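Local coordinates for polysaccharide deacetylase-like protein (Bacillus anthracis, PDB 4V33) that probably belongs to the zinc-dependent polysaccharide deacetylases and is required, with a second such protein, for osmotic stability and cell shape maintenance, at residues A[146-151]-A[343-348]. Numbering follows the deposited sequence.
Sequences VLMYHA and RVRIHH. With ACT (acetate ion), chain C.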
ATOM      1  N   VAL A 146      -4.130  -4.686  -4.163  1.00 13.90           N
ATOM      2  CA  VAL A 146      -3.303  -4.152  -5.232  1.00 15.34           C
ATOM      3  C   VAL A 146      -4.023  -4.481  -6.537  1.00 12.99           C
ATOM      4  O   VAL A 146      -4.004  -5.621  -6.999  1.00 14.58           O
ATOM      5  CB  VAL A 146      -1.888  -4.757  -5.202  1.00 15.49           C
ATOM      6  CG1 VAL A 146      -1.027  -4.164  -6.318  1.00 16.91           C
ATOM      7  CG2 VAL A 146      -1.247  -4.515  -3.832  1.00 15.87           C
ATOM      8  N   LEU A 147      -4.698  -3.481  -7.098  1.00 13.76           N
ATOM      9  CA  LEU A 147      -5.502  -3.677  -8.309  1.00 12.99           C
ATOM     10  C   LEU A 147      -4.633  -3.805  -9.546  1.00 12.83           C
ATOM     11  O   LEU A 147      -3.629  -3.103  -9.687  1.00 15.01           O
ATOM     12  CB  LEU A 147      -6.437  -2.491  -8.504  1.00 12.72           C
ATOM     13  CG  LEU A 147      -7.513  -2.302  -7.430  1.00 15.44           C
ATOM     14  CD1 LEU A 147      -8.143  -0.910  -7.524  1.00 14.93           C
ATOM     15  CD2 LEU A 147      -8.588  -3.368  -7.619  1.00 22.54           C
ATOM     16  N   MET A 148      -5.036  -4.693 -10.454  1.00 11.68           N
ATOM     17  CA  MET A 148      -4.335  -4.874 -11.716  1.00 12.64           C
ATOM     18  C   MET A 148      -5.245  -4.561 -12.905  1.00 14.66           C
ATOM     19  O   MET A 148      -6.226  -5.278 -13.157  1.00 15.02           O
ATOM     20  CB  MET A 148      -3.820  -6.300 -11.842  1.00 13.42           C
ATOM     21  CG  MET A 148      -3.147  -6.574 -13.192  1.00 16.92           C
ATOM     22  SD  MET A 148      -2.498  -8.237 -13.340  1.00 20.76           S
ATOM     23  CE  MET A 148      -3.981  -9.185 -13.016  1.00 18.20           C
ATOM     24  N   TYR A 149      -4.916  -3.475 -13.602  1.00 13.30           N
ATOM     25  CA  TYR A 149      -5.541  -3.118 -14.871  1.00 11.56           C
ATOM     26  C   TYR A 149      -4.574  -3.332 -16.021  1.00 13.05           C
ATOM     27  O   TYR A 149      -3.359  -3.429 -15.815  1.00 13.53           O
ATOM     28  CB  TYR A 149      -5.935  -1.647 -14.861  1.00 12.78           C
ATOM     29  CG  TYR A 149      -7.065  -1.294 -13.927  1.00 11.57           C
ATOM     30  CD1 TYR A 149      -8.392  -1.402 -14.350  1.00 12.87           C
ATOM     31  CD2 TYR A 149      -6.824  -0.835 -12.643  1.00 13.28           C
ATOM     32  CE1 TYR A 149      -9.434  -1.072 -13.527  1.00 12.64           C
ATOM     33  CE2 TYR A 149      -7.870  -0.503 -11.797  1.00 13.41           C
ATOM     34  CZ  TYR A 149      -9.170  -0.613 -12.243  1.00 12.92           C
ATOM     35  OH  TYR A 149     -10.196  -0.276 -11.396  1.00 14.43           O
ATOM     36  N   HIS A 150      -5.115  -3.426 -17.235  1.00 13.38           N
ATOM     37  CA  HIS A 150      -4.311  -3.456 -18.446  1.00 14.07           C
ATOM     38  C   HIS A 150      -4.707  -2.309 -19.370  1.00 16.29           C
ATOM     39  O   HIS A 150      -4.214  -1.194 -19.208  1.00 17.65           O
ATOM     40  CB  HIS A 150      -4.425  -4.813 -19.135  1.00 16.57           C
ATOM     41  CG  HIS A 150      -3.631  -5.881 -18.457  1.00 18.19           C
ATOM     42  ND1 HIS A 150      -4.044  -6.493 -17.292  1.00 22.77           N
ATOM     43  CD2 HIS A 150      -2.421  -6.413 -18.755  1.00 23.03           C
ATOM     44  CE1 HIS A 150      -3.134  -7.379 -16.919  1.00 20.62           C
ATOM     45  NE2 HIS A 150      -2.136  -7.341 -17.782  1.00 24.09           N
ATOM     46  N   ALA A 151      -5.597  -2.569 -20.325  1.00 15.41           N
ATOM     47  CA  ALA A 151      -6.048  -1.529 -21.244  1.00 15.96           C
ATOM     48  C   ALA A 151      -7.211  -0.754 -20.633  1.00 16.54           C
ATOM     49  O   ALA A 151      -8.101  -1.342 -20.016  1.00 15.70           O
ATOM     50  CB  ALA A 151      -6.469  -2.142 -22.566  1.00 16.71           C
ATOM     51  N   ARG A 343      -2.281  -9.772  -6.406  1.00 12.92           N
ATOM     52  CA  ARG A 343      -3.056  -8.675  -6.971  1.00 12.35           C
ATOM     53  C   ARG A 343      -4.509  -9.055  -7.227  1.00 15.02           C
ATOM     54  O   ARG A 343      -4.851 -10.230  -7.384  1.00 15.75           O
ATOM     55  CB  ARG A 343      -2.411  -8.141  -8.254  1.00 13.88           C
ATOM     56  CG  ARG A 343      -1.071  -7.444  -8.008  1.00 15.18           C
ATOM     57  CD  ARG A 343      -0.676  -6.593  -9.192  1.00 13.25           C
ATOM     58  NE  ARG A 343      -0.115  -7.396 -10.282  1.00 12.35           N
ATOM     59  CZ  ARG A 343       0.205  -6.892 -11.466  1.00 12.07           C
ATOM     60  NH1 ARG A 343      -0.010  -5.600 -11.716  1.00 13.09           N
ATOM     61  NH2 ARG A 343       0.745  -7.677 -12.398  1.00 12.49           N
ATOM     62  N   VAL A 344      -5.355  -8.033  -7.262  1.00 13.24           N
ATOM     63  CA  VAL A 344      -6.768  -8.205  -7.588  1.00 13.51           C
ATOM     64  C   VAL A 344      -6.983  -7.841  -9.058  1.00 13.60           C
ATOM     65  O   VAL A 344      -6.797  -6.688  -9.457  1.00 14.73           O
ATOM     66  CB  VAL A 344      -7.647  -7.312  -6.679  1.00 14.46           C
ATOM     67  CG1 VAL A 344      -9.122  -7.455  -7.060  1.00 15.13           C
ATOM     68  CG2 VAL A 344      -7.426  -7.664  -5.200  1.00 15.62           C
ATOM     69  N   ARG A 345      -7.366  -8.824  -9.867  1.00 14.62           N
ATOM     70  CA  ARG A 345      -7.570  -8.615 -11.296  1.00 13.18           C
ATOM     71  C   ARG A 345      -8.917  -7.951 -11.568  1.00 15.03           C
ATOM     72  O   ARG A 345      -9.944  -8.417 -11.085  1.00 20.12           O
ATOM     73  CB  ARG A 345      -7.506  -9.959 -12.020  1.00 18.48           C
ATOM     74  CG  ARG A 345      -7.789  -9.878 -13.506  1.00 19.38           C
ATOM     75  CD  ARG A 345      -7.704 -11.262 -14.168  1.00 21.49           C
ATOM     76  NE  ARG A 345      -6.351 -11.812 -14.183  1.00 24.53           N
ATOM     77  CZ  ARG A 345      -5.436 -11.517 -15.102  1.00 21.60           C
ATOM     78  NH1 ARG A 345      -5.713 -10.650 -16.068  1.00 23.99           N
ATOM     79  NH2 ARG A 345      -4.231 -12.079 -15.042  1.00 25.07           N
ATOM     80  N   ILE A 346      -8.899  -6.850 -12.312  1.00 13.40           N
ATOM     81  CA  ILE A 346     -10.143  -6.264 -12.800  1.00 13.09           C
ATOM     82  C   ILE A 346     -10.395  -6.710 -14.241  1.00 13.99           C
ATOM     83  O   ILE A 346      -9.485  -6.704 -15.071  1.00 17.39           O
ATOM     84  CB  ILE A 346     -10.145  -4.727 -12.695  1.00 13.49           C
ATOM     85  CG1 ILE A 346      -9.831  -4.288 -11.256  1.00 16.12           C
ATOM     86  CG2 ILE A 346     -11.491  -4.170 -13.165  1.00 14.76           C
ATOM     87  CD1 ILE A 346     -10.674  -4.977 -10.184  1.00 19.25           C
ATOM     88  N   HIS A 347     -11.630  -7.122 -14.526  1.00 13.04           N
ATOM     89  CA  HIS A 347     -11.996  -7.672 -15.827  1.00 14.01           C
ATOM     90  C   HIS A 347     -12.836  -6.699 -16.641  1.00 13.00           C
ATOM     91  O   HIS A 347     -13.467  -5.795 -16.092  1.00 13.40           O
ATOM     92  CB  HIS A 347     -12.847  -8.927 -15.634  1.00 14.51           C
ATOM     93  CG  HIS A 347     -12.156 -10.023 -14.887  1.00 17.50           C
ATOM     94  ND1 HIS A 347     -11.423 -11.002 -15.523  1.00 21.36           N
ATOM     95  CD2 HIS A 347     -12.108 -10.311 -13.565  1.00 23.10           C
ATOM     96  CE1 HIS A 347     -10.947 -11.844 -14.621  1.00 21.86           C
ATOM     97  NE2 HIS A 347     -11.344 -11.445 -13.426  1.00 23.61           N
ATOM     98  N   HIS A 348     -12.872  -6.920 -17.950  1.00 12.89           N
ATOM     99  CA  HIS A 348     -13.770  -6.185 -18.839  1.00 13.15           C
ATOM    100  C   HIS A 348     -15.204  -6.154 -18.312  1.00 14.45           C
ATOM    101  O   HIS A 348     -15.901  -5.142 -18.429  1.00 14.36           O
ATOM    102  CB  HIS A 348     -13.758  -6.833 -20.226  1.00 14.00           C
ATOM    103  CG  HIS A 348     -14.684  -6.180 -21.206  1.00 14.34           C
ATOM    104  ND1 HIS A 348     -14.412  -4.960 -21.790  1.00 16.26           N
ATOM    105  CD2 HIS A 348     -15.871  -6.582 -21.713  1.00 14.43           C
ATOM    106  CE1 HIS A 348     -15.396  -4.642 -22.615  1.00 17.22           C
ATOM    107  NE2 HIS A 348     -16.297  -5.608 -22.584  1.00 19.71           N
TER
HETATM  108  C   ACT C1361       0.996  -9.287 -17.007  1.00 30.96           C
HETATM  109  O   ACT C1361       0.576  -8.120 -17.229  1.00 23.62           O
HETATM  110  OXT ACT C1361       1.338  -9.997 -17.990  1.00 26.72           O
HETATM  111  CH3 ACT C1361       1.088  -9.819 -15.615  1.00 28.80           C
HETATM  112  O   HOH W   1      -6.326  -6.549 -15.650  0.98 20.11           O
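The thioether end of Met148 lies between two arginine guanidinium groups and meets each with a different atom. Its SD sits over one face of the Arg343 guanidinium, off-centre, 3.4 Å from NH2, and the two side chains cross at about a right angle. A bend at chi3 (57°) then turns CE toward Arg345, where the methyl rests over the middle of the guanidinium plane, 3.5 Å from CZ; here the two side chains run side by side in the same direction. Arg343 is anchored further by a salt bridge to Asp205, the residue before the zinc ligand Asp206, and by hydrogen bonds from NH1 to Thr203 OG1 and from NE to Thr323 O, which should hold its plane steady against the sulfur. Beneath these side chains, strands 146-149 and 341-345 pair in parallel, closing the first strand of the deacetylase domain on its last in the distorted beta/alpha barrel of the polysaccharide deacetylase (NodB-like) family. Val344 N donates to Val146 O, Met148 N to Val344 O at 2.8 Å, and Ile346 N to Met148 O in a nearly straight bond (173°). On the other face of the sheet Leu147 CD2 packs against Ile346 CD1 at 3.7 Å, with helix 352-359 behind. Ile346 also lays CG1 over one face of the Tyr149 ring in a CH-pi contact, 4.2 Å from the centroid, while the phenol OH is hydrogen-bonded to Gln173 OE1. A water lies within hydrogen-bonding distance of Met148 O, Ile346 O and His150 ND1, in the imidazole plane; the His150 side chain is about 4 Å from the zinc ion. NE2 donates to an oxygen of an acetate, probably from the crystallisation liquor, which Phe303 N also holds.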